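Long-range contact in toxin protein (PDB 6AQK), which probably acts as an ADP-ribosyltransferase toxin, transferring ADP-ribose onto target molecules through the C-terminal domain of an insect pathogen's RHS protein: residues A[99-110]-A[156-167]. Sequence-based numbering, arbitrary orientation.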
loop_
_atom_site.group_PDB
_atom_site.type_symbol
_atom_site.label_atom_id
_atom_site.label_comp_id
_atom_site.label_asym_id
_atom_site.label_seq_id
_atom_site.Cartn_x
_atom_site.Cartn_y
_atom_site.Cartn_z
ATOM N N VAL A 99 13.221 11.797 -2.786
ATOM C CA VAL A 99 12.322 12.796 -2.202
ATOM C C VAL A 99 12.260 12.553 -0.703
ATOM O O VAL A 99 12.556 11.470 -0.248
ATOM C CB VAL A 99 10.919 12.770 -2.891
ATOM C CG1 VAL A 99 11.041 13.301 -4.302
ATOM C CG2 VAL A 99 10.329 11.352 -2.892
ATOM N N ASN A 100 11.855 13.568 0.044
ATOM C CA ASN A 100 11.688 13.549 1.503
ATOM C C ASN A 100 10.357 12.983 1.974
ATOM O O ASN A 100 10.232 12.613 3.123
ATOM C CB ASN A 100 11.739 14.976 2.108
ATOM C CG ASN A 100 13.107 15.593 2.023
ATOM O OD1 ASN A 100 14.140 14.879 2.067
ATOM N ND2 ASN A 100 13.137 16.933 1.882
ATOM N N GLU A 101 9.398 12.929 1.079
ATOM C CA GLU A 101 8.001 12.631 1.454
ATOM C C GLU A 101 7.237 12.163 0.208
ATOM O O GLU A 101 7.493 12.608 -0.921
ATOM C CB GLU A 101 7.295 13.825 2.125
ATOM C CG GLU A 101 7.270 15.064 1.275
ATOM C CD GLU A 101 6.621 16.304 1.901
ATOM O OE1 GLU A 101 6.472 17.263 1.092
ATOM O OE2 GLU A 101 6.274 16.339 3.111
ATOM N N THR A 102 6.304 11.264 0.457
ATOM C CA THR A 102 5.384 10.778 -0.576
ATOM C C THR A 102 3.982 10.636 0.053
ATOM O O THR A 102 3.786 10.887 1.257
ATOM C CB THR A 102 5.793 9.469 -1.172
ATOM O OG1 THR A 102 5.730 8.435 -0.168
ATOM C CG2 THR A 102 7.095 9.573 -1.777
ATOM N N PHE A 103 2.990 10.385 -0.807
ATOM C CA PHE A 103 1.633 10.429 -0.478
ATOM C C PHE A 103 0.936 9.300 -1.134
ATOM O O PHE A 103 1.299 8.885 -2.240
ATOM C CB PHE A 103 0.936 11.767 -0.922
ATOM C CG PHE A 103 1.653 12.967 -0.419
ATOM C CD1 PHE A 103 2.673 13.524 -1.171
ATOM C CD2 PHE A 103 1.296 13.540 0.776
ATOM C CE1 PHE A 103 3.426 14.572 -0.658
ATOM C CE2 PHE A 103 2.014 14.636 1.277
ATOM C CZ PHE A 103 3.085 15.143 0.545
ATOM N N ARG A 104 -0.044 8.789 -0.422
ATOM C CA ARG A 104 -0.910 7.733 -0.969
ATOM C C ARG A 104 -2.366 7.942 -0.669
ATOM O O ARG A 104 -2.742 8.240 0.439
ATOM C CB ARG A 104 -0.478 6.365 -0.381
ATOM C CG ARG A 104 -1.322 5.217 -0.905
ATOM C CD ARG A 104 -0.757 3.883 -0.399
ATOM N NE ARG A 104 -1.719 2.828 -0.686
ATOM C CZ ARG A 104 -1.749 2.083 -1.786
ATOM N NH1 ARG A 104 -0.828 2.170 -2.734
ATOM N NH2 ARG A 104 -2.698 1.216 -1.914
ATOM N N GLY A 105 -3.236 7.617 -1.662
ATOM C CA GLY A 105 -4.653 7.665 -1.510
ATOM C C GLY A 105 -5.188 6.261 -1.407
ATOM O O GLY A 105 -4.735 5.381 -2.114
ATOM N N ASP A 106 -6.050 6.020 -0.442
ATOM C CA ASP A 106 -6.758 4.727 -0.279
ATOM C C ASP A 106 -8.260 4.983 -0.033
ATOM O O ASP A 106 -8.695 5.977 0.588
ATOM C CB ASP A 106 -6.160 3.842 0.863
ATOM C CG ASP A 106 -4.973 2.939 0.406
ATOM O OD1 ASP A 106 -5.097 2.223 -0.647
ATOM O OD2 ASP A 106 -3.921 2.976 1.085
ATOM N N THR A 107 -9.039 4.019 -0.451
ATOM C CA THR A 107 -10.425 3.978 -0.125
ATOM C C THR A 107 -10.643 3.392 1.279
ATOM O O THR A 107 -9.707 2.833 1.905
ATOM C CB THR A 107 -11.230 3.101 -1.111
ATOM O OG1 THR A 107 -10.981 1.734 -0.819
ATOM C CG2 THR A 107 -10.867 3.433 -2.558
ATOM N N PRO A 108 -11.890 3.482 1.784
ATOM C CA PRO A 108 -12.141 2.983 3.133
ATOM C C PRO A 108 -11.972 1.464 3.257
ATOM O O PRO A 108 -11.922 0.990 4.349
ATOM C CB PRO A 108 -13.593 3.428 3.405
ATOM C CG PRO A 108 -13.668 4.711 2.673
ATOM C CD PRO A 108 -12.935 4.460 1.385
ATOM N N VAL A 109 -11.851 0.735 2.142
ATOM C CA VAL A 109 -11.580 -0.743 2.190
ATOM C C VAL A 109 -10.398 -1.089 3.109
ATOM O O VAL A 109 -10.350 -2.204 3.660
ATOM C CB VAL A 109 -11.243 -1.329 0.786
ATOM C CG1 VAL A 109 -10.925 -2.821 0.859
ATOM C CG2 VAL A 109 -12.412 -1.165 -0.142
ATOM N N ILE A 110 -9.395 -0.211 3.213
ATOM C CA ILE A 110 -8.215 -0.528 3.990
ATOM C C ILE A 110 -8.452 -0.583 5.504
ATOM O O ILE A 110 -7.646 -1.139 6.223
ATOM C CB ILE A 110 -6.978 0.397 3.623
ATOM C CG1 ILE A 110 -7.165 1.823 4.110
ATOM C CG2 ILE A 110 -6.612 0.276 2.122
ATOM C CD1 ILE A 110 -5.880 2.596 4.161
ATOM N N VAL A 156 -4.688 10.167 -6.124
ATOM C CA VAL A 156 -4.588 10.409 -4.687
ATOM C C VAL A 156 -5.696 11.345 -4.177
ATOM O O VAL A 156 -6.298 11.124 -3.104
ATOM C CB VAL A 156 -3.237 11.050 -4.385
ATOM C CG1 VAL A 156 -3.156 11.432 -2.926
ATOM C CG2 VAL A 156 -2.113 10.094 -4.771
ATOM N N SER A 157 -5.896 12.454 -4.898
ATOM C CA SER A 157 -6.635 13.600 -4.342
ATOM C C SER A 157 -8.111 13.372 -4.032
ATOM O O SER A 157 -8.644 14.080 -3.169
ATOM C CB SER A 157 -6.504 14.842 -5.275
ATOM O OG SER A 157 -7.193 14.519 -6.463
ATOM N N GLY A 158 -8.749 12.411 -4.695
ATOM C CA GLY A 158 -10.123 12.142 -4.426
ATOM C C GLY A 158 -10.415 11.025 -3.439
ATOM O O GLY A 158 -11.562 10.755 -3.205
ATOM N N LYS A 159 -9.375 10.377 -2.870
ATOM C CA LYS A 159 -9.531 9.251 -1.954
ATOM C C LYS A 159 -9.885 9.672 -0.564
ATOM O O LYS A 159 -9.427 10.715 -0.086
ATOM C CB LYS A 159 -8.229 8.430 -1.894
ATOM C CG LYS A 159 -7.844 7.876 -3.227
ATOM C CD LYS A 159 -8.562 6.607 -3.481
ATOM C CE LYS A 159 -8.053 5.871 -4.740
ATOM N NZ LYS A 159 -8.383 6.713 -5.904
ATOM N N THR A 160 -10.659 8.828 0.102
ATOM C CA THR A 160 -11.129 9.124 1.437
ATOM C C THR A 160 -9.984 9.212 2.453
ATOM O O THR A 160 -10.034 10.015 3.417
ATOM C CB THR A 160 -12.244 8.137 1.861
ATOM O OG1 THR A 160 -13.288 8.181 0.885
ATOM C CG2 THR A 160 -12.821 8.464 3.236
ATOM N N ILE A 161 -8.978 8.357 2.288
ATOM C CA ILE A 161 -7.856 8.280 3.224
ATOM C C ILE A 161 -6.603 8.682 2.451
ATOM O O ILE A 161 -6.366 8.248 1.318
ATOM C CB ILE A 161 -7.706 6.837 3.768
ATOM C CG1 ILE A 161 -8.999 6.460 4.499
ATOM C CG2 ILE A 161 -6.486 6.694 4.682
ATOM C CD1 ILE A 161 -9.205 5.005 4.763
ATOM N N MET A 162 -5.787 9.523 3.060
ATOM C CA MET A 162 -4.504 9.844 2.480
ATOM C C MET A 162 -3.410 9.546 3.503
ATOM O O MET A 162 -3.496 9.950 4.661
ATOM C CB MET A 162 -4.374 11.301 2.043
ATOM C CG MET A 162 -3.101 11.583 1.262
ATOM S SD MET A 162 -2.731 13.362 0.953
ATOM C CE MET A 162 -1.987 13.709 2.514
ATOM N N TRP A 163 -2.365 8.869 3.073
ATOM C CA TRP A 163 -1.173 8.749 3.862
ATOM C C TRP A 163 -0.171 9.841 3.498
ATOM O O TRP A 163 0.009 10.175 2.346
ATOM C CB TRP A 163 -0.481 7.422 3.577
ATOM C CG TRP A 163 -1.268 6.154 3.637
ATOM C CD1 TRP A 163 -2.223 5.725 2.766
ATOM C CD2 TRP A 163 -1.085 5.048 4.600
ATOM N NE1 TRP A 163 -2.660 4.459 3.103
ATOM C CE2 TRP A 163 -1.979 4.015 4.209
ATOM C CE3 TRP A 163 -0.288 4.847 5.728
ATOM C CZ2 TRP A 163 -2.052 2.804 4.882
ATOM C CZ3 TRP A 163 -0.349 3.634 6.378
ATOM C CH2 TRP A 163 -1.261 2.641 5.972
ATOM N N HIS A 164 0.512 10.354 4.508
ATOM C CA HIS A 164 1.586 11.302 4.309
ATOM C C HIS A 164 2.802 10.671 4.924
ATOM O O HIS A 164 2.906 10.555 6.150
ATOM C CB HIS A 164 1.265 12.625 4.995
ATOM C CG HIS A 164 2.328 13.650 4.823
ATOM N ND1 HIS A 164 2.318 14.841 5.501
ATOM C CD2 HIS A 164 3.448 13.650 4.060
ATOM C CE1 HIS A 164 3.371 15.554 5.141
ATOM N NE2 HIS A 164 4.069 14.855 4.261
ATOM N N PHE A 165 3.701 10.255 4.041
ATOM C CA PHE A 165 4.924 9.540 4.387
ATOM C C PHE A 165 6.104 10.476 4.481
ATOM O O PHE A 165 6.379 11.254 3.578
ATOM C CB PHE A 165 5.200 8.503 3.353
ATOM C CG PHE A 165 4.206 7.361 3.395
ATOM C CD1 PHE A 165 4.063 6.571 4.532
ATOM C CD2 PHE A 165 3.435 7.073 2.295
ATOM C CE1 PHE A 165 3.117 5.560 4.589
ATOM C CE2 PHE A 165 2.491 6.100 2.363
ATOM C CZ PHE A 165 2.358 5.325 3.454
ATOM N N ASP A 166 6.746 10.405 5.632
ATOM C CA ASP A 166 8.085 10.981 5.847
ATOM C C ASP A 166 9.129 9.898 5.570
ATOM O O ASP A 166 9.169 8.876 6.251
ATOM C CB ASP A 166 8.140 11.493 7.300
ATOM C CG ASP A 166 9.488 12.036 7.696
ATOM O OD1 ASP A 166 10.315 12.321 6.810
ATOM O OD2 ASP A 166 9.708 12.202 8.925
ATOM N N LEU A 167 9.968 10.140 4.573
ATOM C CA LEU A 167 10.966 9.130 4.180
ATOM C C LEU A 167 12.250 9.316 4.988
ATOM O O LEU A 167 12.899 10.273 4.812
ATOM C CB LEU A 167 11.221 9.214 2.701
ATOM C CG LEU A 167 10.278 8.399 1.834
ATOM C CD1 LEU A 167 8.822 8.441 2.220
ATOM C CD2 LEU A 167 10.494 8.731 0.364
#
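An antiparallel strand pair brings Arg-104 and Asp-106 beside Trp-163 on one sheet face. Asp-106 OD2 takes two donors: Trp-163 NE1 at 2.8 Å, through the anti lone pair, and Arg-104 NE at 2.8 Å on the syn side. Arg-104 NH2 reaches Asp-106 OD1 at 2.9 Å, so the guanidinium grips the carboxylate side-on and probably stabilises its negative charge. The arginine chain is extended, CG anti to the backbone N (chi1 -180°), which runs it alongside the indole with Arg-104 CG 3.8 Å from Trp-163 CD1; NH1 continues to Ser-146 O. The N-to-C directions of strands 101-106 and 161-167 are 163° apart, close to antiparallel, with hydrogen-bonded pairs at Thr-102/Phe-165, Arg-104/Trp-163 and Asp-106/Ile-161. In this presumed ADP-ribosyltransferase domain 101-106 is the end strand of the mixed five-stranded sheet, though the backbone of Phe-103 also bonds Ala-148 of strand 145-148; 161-167 also pairs with 220-226. On the other face, Phe-103 CE2 lies over the His-164 ring, 3.3 Å from His-164 CD2; the planes are 21° apart but slid, with little overlap. His-164 NE2 donates to Glu-101 OE2 at 2.9 Å, in the ring plane but from above the carboxylate, while ND1 bonds Tyr-207 OH. Met-162 CE lies at the Phe-103 ring edge, 3.7 Å from Phe-103 CD2.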